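Local coordinates for blue (Type 1) copper domain protein (PDB 5FC9) that binds a copper ion in an open type 1 site and probably carries electrons, as cupredoxins of the plastocyanin/azurin family do, at residues A[2-7]-A[30-35]; A[9-14]-A[37-42]; A[45-50]-A[79-84]. One frame throughout, in Å; residues are numbered along the deposited sequence.

Interaction 1 (A[2-7]-A[30-35]); sequences AQIIIP and TTVTWT
Ile4 lies against the indole of Trp34 in the core of the cupredoxin beta-sandwich. The two residues form a bridge between parallel strands 3-6 and 30-36, and their side chains run side by side in the same direction. Ile4 CB makes a CH-pi contact over the five-membered ring of Trp34, 4.0 Å from its centroid. Ile4 CD1 reaches further across the same ring face, towards its rim, and comes 3.5 Å from Trp34 CE2. The torsions explain this reach: CG1 of Ile4 is anti to the carbonyl carbon (chi1 -61°), and the chain then runs on nearly extended to CD1. Val32 CG1 approaches this ring face too and packs 3.8 Å from Ile4 CD1. Val92 of strand 89-94 in the other sheet touches both Ile4 and Trp34, and Tyr80 meets the indole edge-to-face. At the start of the pairing, Ala2 CB packs 3.5 Å from Thr30 CG2.

Four backbone hydrogen bonds join the strands in the alternating parallel pattern. Thr33 N gives to Ala2 O, and Ile4 N to Thr33 O. Thr35 N then gives to Ile4 O, and Ile6 N to Thr35 O. The last is nearly straight, with an N-H...O angle of 172°.

Gln3, Thr33, Ile5 and Thr35 point to the other face of the sheet, where the contact turns polar. Thr33 OG1 is hydrogen-bonded to Glu69 and Thr35 OG1 to Arg67, both on strand 67-72. One water accepts from Ala2 N and donates to Thr33 OG1 at 3.0 Å. A second water bridges both strands: it donates to Gln3 OE1 and to Thr33 O, and it accepts a 2.7 Å hydrogen bond from Thr35 OG1.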
# COMPACT_ATOMS: atom_id res chain seq x y z
N ALA A 2 -1.29 -23.94 20.66
CA ALA A 2 -1.24 -22.47 20.61
C ALA A 2 -0.55 -22.15 19.28
O ALA A 2 0.67 -22.18 19.18
CB ALA A 2 -0.48 -21.90 21.78
N GLN A 3 -1.36 -21.86 18.28
CA GLN A 3 -0.88 -21.83 16.91
C GLN A 3 -1.05 -20.47 16.28
O GLN A 3 -2.02 -19.76 16.56
CB GLN A 3 -1.62 -22.86 16.05
CG GLN A 3 -1.42 -24.30 16.47
CD GLN A 3 -2.15 -25.25 15.53
OE1 GLN A 3 -2.10 -25.08 14.30
NE2 GLN A 3 -2.83 -26.23 16.09
N ILE A 4 -0.09 -20.13 15.42
CA ILE A 4 -0.22 -18.98 14.54
C ILE A 4 -0.05 -19.49 13.12
O ILE A 4 0.92 -20.17 12.81
CB ILE A 4 0.82 -17.90 14.83
CG1 ILE A 4 0.66 -17.38 16.26
CG2 ILE A 4 0.70 -16.75 13.80
CD1 ILE A 4 1.89 -16.71 16.84
N ILE A 5 -1.00 -19.15 12.24
CA ILE A 5 -0.92 -19.56 10.85
C ILE A 5 -0.45 -18.40 9.98
O ILE A 5 -0.93 -17.28 10.13
CB ILE A 5 -2.28 -20.03 10.33
CG1 ILE A 5 -2.78 -21.21 11.17
CG2 ILE A 5 -2.19 -20.38 8.85
CD1 ILE A 5 -4.07 -21.80 10.65
N ILE A 6 0.52 -18.67 9.11
CA ILE A 6 0.86 -17.74 8.04
C ILE A 6 0.03 -18.13 6.82
O ILE A 6 0.26 -19.18 6.23
CB ILE A 6 2.37 -17.76 7.69
CG1 ILE A 6 3.23 -17.68 8.96
CG2 ILE A 6 2.71 -16.62 6.74
CD1 ILE A 6 4.72 -17.89 8.68
N PRO A 7 -0.98 -17.32 6.47
CA PRO A 7 -1.91 -17.80 5.45
C PRO A 7 -1.43 -17.59 4.03
O PRO A 7 -0.50 -16.82 3.75
CB PRO A 7 -3.17 -16.96 5.72
CG PRO A 7 -2.61 -15.64 6.19
CD PRO A 7 -1.42 -16.04 7.07
N THR A 30 3.95 -21.66 27.58
CA THR A 30 3.28 -22.27 26.43
C THR A 30 4.24 -22.45 25.25
O THR A 30 5.12 -21.61 25.01
CB THR A 30 2.07 -21.41 26.00
OG1 THR A 30 1.13 -21.32 27.07
CG2 THR A 30 1.37 -22.01 24.78
N THR A 31 4.09 -23.56 24.53
CA THR A 31 4.79 -23.78 23.28
C THR A 31 3.93 -23.26 22.14
O THR A 31 2.80 -23.71 21.94
CB THR A 31 5.09 -25.28 23.05
OG1 THR A 31 6.02 -25.75 24.04
CG2 THR A 31 5.69 -25.49 21.66
N VAL A 32 4.46 -22.28 21.40
CA VAL A 32 3.76 -21.69 20.26
C VAL A 32 4.28 -22.31 18.96
O VAL A 32 5.48 -22.47 18.78
CB VAL A 32 3.95 -20.16 20.23
CG1 VAL A 32 3.36 -19.58 18.94
CG2 VAL A 32 3.32 -19.55 21.45
N THR A 33 3.35 -22.67 18.07
CA THR A 33 3.73 -23.26 16.79
C THR A 33 3.24 -22.40 15.63
O THR A 33 2.04 -22.17 15.49
CB THR A 33 3.15 -24.68 16.63
OG1 THR A 33 3.57 -25.49 17.73
CG2 THR A 33 3.63 -25.30 15.33
N TRP A 34 4.18 -21.94 14.81
CA TRP A 34 3.85 -21.27 13.56
C TRP A 34 3.83 -22.27 12.42
O TRP A 34 4.71 -23.12 12.35
CB TRP A 34 4.86 -20.17 13.21
CG TRP A 34 4.81 -18.90 14.00
CD1 TRP A 34 4.22 -17.72 13.61
CD2 TRP A 34 5.44 -18.63 15.25
NE1 TRP A 34 4.42 -16.75 14.56
CE2 TRP A 34 5.16 -17.29 15.59
CE3 TRP A 34 6.19 -19.41 16.15
CZ2 TRP A 34 5.61 -16.70 16.76
CZ3 TRP A 34 6.64 -18.82 17.32
CH2 TRP A 34 6.34 -17.48 17.62
N THR A 35 2.87 -22.14 11.51
CA THR A 35 2.86 -22.97 10.32
C THR A 35 2.81 -22.07 9.10
O THR A 35 1.99 -21.15 9.05
CB THR A 35 1.66 -23.93 10.29
OG1 THR A 35 1.73 -24.80 11.43
CG2 THR A 35 1.68 -24.78 9.03
O HOH W 1 1.67 -24.98 20.00
O HOH W 2 0.53 -23.69 13.58

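Interaction 2 (A[9-14]-A[37-42]); sequences GNYDVT and DDSVPH. With CU (copper (II) ion), chain E.
The type 1 copper site takes one protein ligand, His42, from this contact between two loops. His42 ND1 binds the copper ion at 2.0 Å; Cys82 and His85 complete the protein ligands. The other ring nitrogen, His42 NE2, gives an almost straight hydrogen bond of 2.7 Å to Asp38 OD2, on the anti side of the carboxylate. The oxygen lies in the imidazole plane.

The same carboxylate grips the type I turn from Gly9 to Asp12. Gly9 N donates to Asp38 OD1 at 2.9 Å, and Ser39 N reaches that oxygen from the opposite face of its plane. Tyr11 N makes a weak hydrogen bond to Asp38 OD2. The Tyr11 ring meets the carboxylate edge-on, their planes only 15° apart, and Tyr11 CB packs 3.8 Å from Val40 CG2. Tyr11 OH is hydrogen-bonded to Ser39 OG of a second subunit.

Asn10 comes in beside the imidazole, its amide turned 79° from the ring. With its CG anti to the backbone N (chi1 -179°), OD1 sits 3.1 Å from His42 CE1. Asn10 ND2 is hydrogen-bonded to Gly17 O, holding the amide. Asn10 OD1 accepts a 2.5 Å hydrogen bond from the copper-bound water.

Asp38 is thus a second-shell residue that fixes the rotation of the His42 ring. Its negative charge probably makes that imidazole a stronger donor to the metal, and Asn10 probably helps position the water.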
# COMPACT_ATOMS: atom_id res chain seq x y z
N GLY A 9 -1.29 -15.88 0.75
CA GLY A 9 -1.45 -14.47 0.46
C GLY A 9 -0.77 -13.53 1.43
O GLY A 9 -0.87 -12.31 1.30
N ASN A 10 -0.08 -14.09 2.42
CA ASN A 10 0.69 -13.28 3.35
C ASN A 10 1.79 -12.47 2.65
O ASN A 10 2.21 -11.41 3.13
CB ASN A 10 1.27 -14.19 4.46
CG ASN A 10 2.06 -13.42 5.50
OD1 ASN A 10 3.29 -13.35 5.43
ND2 ASN A 10 1.37 -12.82 6.47
N TYR A 11 2.26 -12.95 1.50
CA TYR A 11 3.26 -12.20 0.73
C TYR A 11 2.71 -10.88 0.14
O TYR A 11 3.49 -10.05 -0.31
CB TYR A 11 3.82 -13.05 -0.41
CG TYR A 11 2.80 -13.49 -1.42
CD1 TYR A 11 2.13 -14.70 -1.29
CD2 TYR A 11 2.48 -12.68 -2.51
CE1 TYR A 11 1.19 -15.11 -2.21
CE2 TYR A 11 1.54 -13.09 -3.44
CZ TYR A 11 0.89 -14.29 -3.28
OH TYR A 11 -0.05 -14.71 -4.20
N ASP A 12 1.39 -10.75 0.11
CA ASP A 12 0.71 -9.59 -0.47
C ASP A 12 1.08 -8.33 0.34
O ASP A 12 1.23 -8.39 1.56
CB ASP A 12 -0.80 -9.84 -0.46
CG ASP A 12 -1.59 -8.92 -1.36
OD1 ASP A 12 -1.06 -7.90 -1.84
OD2 ASP A 12 -2.79 -9.22 -1.52
N VAL A 13 1.25 -7.20 -0.35
CA VAL A 13 1.58 -5.94 0.32
C VAL A 13 0.28 -5.20 0.61
O VAL A 13 -0.08 -4.24 -0.09
CB VAL A 13 2.53 -5.06 -0.53
CG1 VAL A 13 2.99 -3.86 0.27
CG2 VAL A 13 3.74 -5.88 -1.01
N THR A 14 -0.45 -5.67 1.62
CA THR A 14 -1.75 -5.09 1.93
C THR A 14 -2.18 -5.60 3.29
O THR A 14 -1.42 -6.32 3.96
CB THR A 14 -2.80 -5.43 0.85
OG1 THR A 14 -3.98 -4.65 1.06
CG2 THR A 14 -3.17 -6.91 0.89
N ASP A 37 1.43 -21.69 5.74
CA ASP A 37 0.43 -22.20 4.79
C ASP A 37 0.50 -21.46 3.47
O ASP A 37 -0.25 -21.77 2.54
CB ASP A 37 -0.98 -22.09 5.37
CG ASP A 37 -1.33 -23.21 6.32
OD1 ASP A 37 -0.55 -24.18 6.43
OD2 ASP A 37 -2.40 -23.12 6.95
N ASP A 38 1.40 -20.49 3.38
CA ASP A 38 1.54 -19.68 2.17
C ASP A 38 2.34 -20.42 1.10
O ASP A 38 3.00 -21.43 1.38
CB ASP A 38 2.20 -18.34 2.52
CG ASP A 38 1.85 -17.23 1.56
OD1 ASP A 38 1.14 -17.48 0.56
OD2 ASP A 38 2.31 -16.09 1.80
N SER A 39 2.31 -19.91 -0.12
CA SER A 39 2.98 -20.53 -1.26
C SER A 39 4.38 -19.99 -1.54
O SER A 39 4.94 -20.25 -2.62
CB SER A 39 2.13 -20.36 -2.52
OG SER A 39 1.96 -18.97 -2.80
N VAL A 40 4.93 -19.21 -0.61
CA VAL A 40 6.30 -18.72 -0.70
C VAL A 40 6.99 -18.91 0.65
O VAL A 40 6.32 -19.08 1.67
CB VAL A 40 6.37 -17.22 -1.12
CG1 VAL A 40 5.69 -17.00 -2.48
CG2 VAL A 40 5.78 -16.32 -0.04
N PRO A 41 8.33 -18.88 0.67
CA PRO A 41 9.01 -18.99 1.97
C PRO A 41 8.73 -17.81 2.89
O PRO A 41 8.53 -16.68 2.42
CB PRO A 41 10.49 -19.04 1.59
CG PRO A 41 10.53 -19.45 0.17
CD PRO A 41 9.29 -18.88 -0.45
N HIS A 42 8.73 -18.08 4.19
CA HIS A 42 8.61 -17.05 5.21
C HIS A 42 9.58 -17.36 6.32
O HIS A 42 10.11 -18.45 6.38
CB HIS A 42 7.19 -17.00 5.77
CG HIS A 42 6.19 -16.45 4.80
ND1 HIS A 42 6.20 -15.13 4.41
CD2 HIS A 42 5.16 -17.03 4.15
CE1 HIS A 42 5.21 -14.92 3.55
NE2 HIS A 42 4.56 -16.06 3.38
CU CU E . 7.21 -13.52 4.94
O HOH W 3 5.60 -12.77 6.31

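Interaction 3 (A[45-50]-A[79-84]); sequences QSIDVN and KYYCSF. With CU (copper (II) ion), chain E.
The Tyr81 ring has Ile47 on one face and Ser83 on the other. Ile47 CG2 makes a CH-pi contact, 3.9 Å from the ring centroid and 27° off its normal. Ser83 N lies above the opposite face, near the rim. Gln45 CB sits at the ring edge, in plane, 4.0 Å from Tyr81 CE2. This packing belongs to the cupredoxin sheet in which strand 45-47 pairs antiparallel with strand 76-81.

The Ile47 side chain runs across that of Tyr81, and its chi1 of 55° turns CG1 toward Lys79 while CG2 goes over the ring. The branches divide the work: CG2 covers the ring, and Ile47 CG1 packs 3.9 Å from Lys79 CB. Phe18 of another subunit packs on both Ile47 and Lys79.

Gln45 and Tyr81 form a hydrogen-bonded pair, the N-H of each bonding to the O of the other. The bond from Gln45 N to Tyr81 O is 2.8 Å. Ser46 and Tyr80 are the next, non-hydrogen-bonded pair, and Ile47 N then gives a longer bond, 3.2 Å, to Lys79 O. The Tyr80 side chain leaves on the face away from Tyr81. Its CB lies 3.3 Å from Gln45 O, but its ring goes on to meet Tyr19.

Next to Tyr81 in the chain, Cys82 binds the copper ion through SG at 2.2 Å. The thiolate also receives a weak hydrogen bond from Phe84 N. Such an N-H to sulfur bond would draw some negative charge off the ligand and probably helps tune the copper. The paired backbone at Tyr81 holds the chain next to this ligand, which probably helps position Cys82.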
# COMPACT_ATOMS: atom_id res chain seq x y z
N GLN A 45 10.96 -13.80 12.96
CA GLN A 45 12.06 -13.20 13.73
C GLN A 45 11.53 -12.24 14.78
O GLN A 45 10.80 -11.30 14.46
CB GLN A 45 13.02 -12.44 12.81
CG GLN A 45 13.48 -13.20 11.59
CD GLN A 45 14.43 -14.31 11.93
OE1 GLN A 45 15.23 -14.17 12.85
NE2 GLN A 45 14.35 -15.41 11.20
N SER A 46 11.95 -12.43 16.02
CA SER A 46 11.65 -11.46 17.07
C SER A 46 12.35 -10.14 16.75
O SER A 46 13.49 -10.13 16.27
CB SER A 46 12.09 -12.01 18.44
OG SER A 46 13.37 -12.60 18.32
N ILE A 47 11.65 -9.02 16.95
CA ILE A 47 12.20 -7.71 16.62
C ILE A 47 12.04 -6.72 17.76
O ILE A 47 11.20 -6.92 18.64
CB ILE A 47 11.55 -7.09 15.37
CG1 ILE A 47 10.02 -7.02 15.53
CG2 ILE A 47 11.96 -7.85 14.13
CD1 ILE A 47 9.34 -6.04 14.54
N ASP A 48 12.84 -5.66 17.71
CA ASP A 48 12.70 -4.52 18.62
C ASP A 48 11.81 -3.44 18.01
O ASP A 48 11.27 -3.63 16.93
CB ASP A 48 14.08 -3.93 19.00
CG ASP A 48 14.87 -3.36 17.80
OD1 ASP A 48 14.29 -3.03 16.74
OD2 ASP A 48 16.11 -3.23 17.92
N VAL A 49 11.67 -2.31 18.71
CA VAL A 49 10.78 -1.23 18.28
C VAL A 49 11.20 -0.63 16.94
O VAL A 49 10.37 -0.06 16.22
CB VAL A 49 10.73 -0.10 19.34
CG1 VAL A 49 10.03 -0.59 20.60
CG2 VAL A 49 12.12 0.40 19.66
N ASN A 50 12.47 -0.75 16.60
CA ASN A 50 12.97 -0.20 15.34
C ASN A 50 12.95 -1.21 14.20
O ASN A 50 13.54 -0.96 13.14
CB ASN A 50 14.40 0.32 15.52
CG ASN A 50 14.45 1.50 16.46
OD1 ASN A 50 13.79 2.51 16.23
ND2 ASN A 50 15.24 1.38 17.52
N LYS A 79 6.97 -8.73 19.88
CA LYS A 79 6.76 -8.44 18.47
C LYS A 79 7.63 -9.35 17.61
O LYS A 79 8.74 -9.71 17.99
CB LYS A 79 7.10 -6.98 18.14
CG LYS A 79 6.24 -5.95 18.85
CD LYS A 79 6.65 -4.53 18.48
CE LYS A 79 6.99 -3.71 19.71
NZ LYS A 79 8.13 -4.29 20.49
N TYR A 80 7.14 -9.71 16.43
CA TYR A 80 7.97 -10.44 15.48
C TYR A 80 7.58 -10.08 14.07
O TYR A 80 6.49 -9.57 13.83
CB TYR A 80 7.85 -11.96 15.69
CG TYR A 80 6.48 -12.48 15.38
CD1 TYR A 80 5.50 -12.51 16.35
CD2 TYR A 80 6.16 -12.94 14.10
CE1 TYR A 80 4.21 -12.98 16.08
CE2 TYR A 80 4.89 -13.41 13.81
CZ TYR A 80 3.92 -13.43 14.79
OH TYR A 80 2.65 -13.89 14.52
N TYR A 81 8.46 -10.37 13.12
CA TYR A 81 8.13 -10.09 11.73
C TYR A 81 8.73 -11.20 10.86
O TYR A 81 9.24 -12.19 11.38
CB TYR A 81 8.62 -8.66 11.39
CG TYR A 81 10.03 -8.46 10.87
CD1 TYR A 81 10.33 -7.39 10.04
CD2 TYR A 81 11.05 -9.37 11.15
CE1 TYR A 81 11.62 -7.21 9.54
CE2 TYR A 81 12.33 -9.19 10.65
CZ TYR A 81 12.60 -8.11 9.85
OH TYR A 81 13.88 -7.93 9.36
N CYS A 82 8.64 -11.03 9.55
CA CYS A 82 9.31 -11.87 8.58
C CYS A 82 10.32 -11.01 7.84
O CYS A 82 9.97 -9.94 7.35
CB CYS A 82 8.31 -12.46 7.59
SG CYS A 82 9.05 -13.32 6.17
N SER A 83 11.57 -11.46 7.75
CA SER A 83 12.56 -10.58 7.13
C SER A 83 12.33 -10.43 5.61
O SER A 83 12.81 -9.47 5.00
CB SER A 83 13.99 -11.07 7.42
OG SER A 83 14.29 -12.29 6.76
N PHE A 84 11.59 -11.37 5.01
CA PHE A 84 11.27 -11.26 3.59
C PHE A 84 10.11 -10.30 3.35
O PHE A 84 10.01 -9.67 2.29
CB PHE A 84 10.90 -12.62 3.00
CG PHE A 84 11.91 -13.70 3.26
CD1 PHE A 84 13.26 -13.42 3.27
CD2 PHE A 84 11.49 -14.99 3.48
CE1 PHE A 84 14.18 -14.43 3.51
CE2 PHE A 84 12.40 -16.01 3.72
CZ PHE A 84 13.75 -15.72 3.74
CU CU E . 7.21 -13.52 4.94
O HOH W 3 5.60 -12.77 6.31

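In the fold
From the N terminus, strand 3-6 enters first, and interaction 1 closes a loop by pairing it with strand 30-36. The chain past strand 3-6 forms 9-14, which meets 37-42 in interaction 2. The segments of these two contacts alternate, so their loops cross; Ile6 packs on His42 where they touch. Interaction 3 follows in series, closing the loop from strand 45-47 to strand 76-81 in the other sheet. Its Tyr80 reaches over to Ile4 and Trp34, joining the two sheets through the core. Interactions 2 and 3 converge at the copper ion, to which they bring His42 and Cys82, and both touch a third subunit.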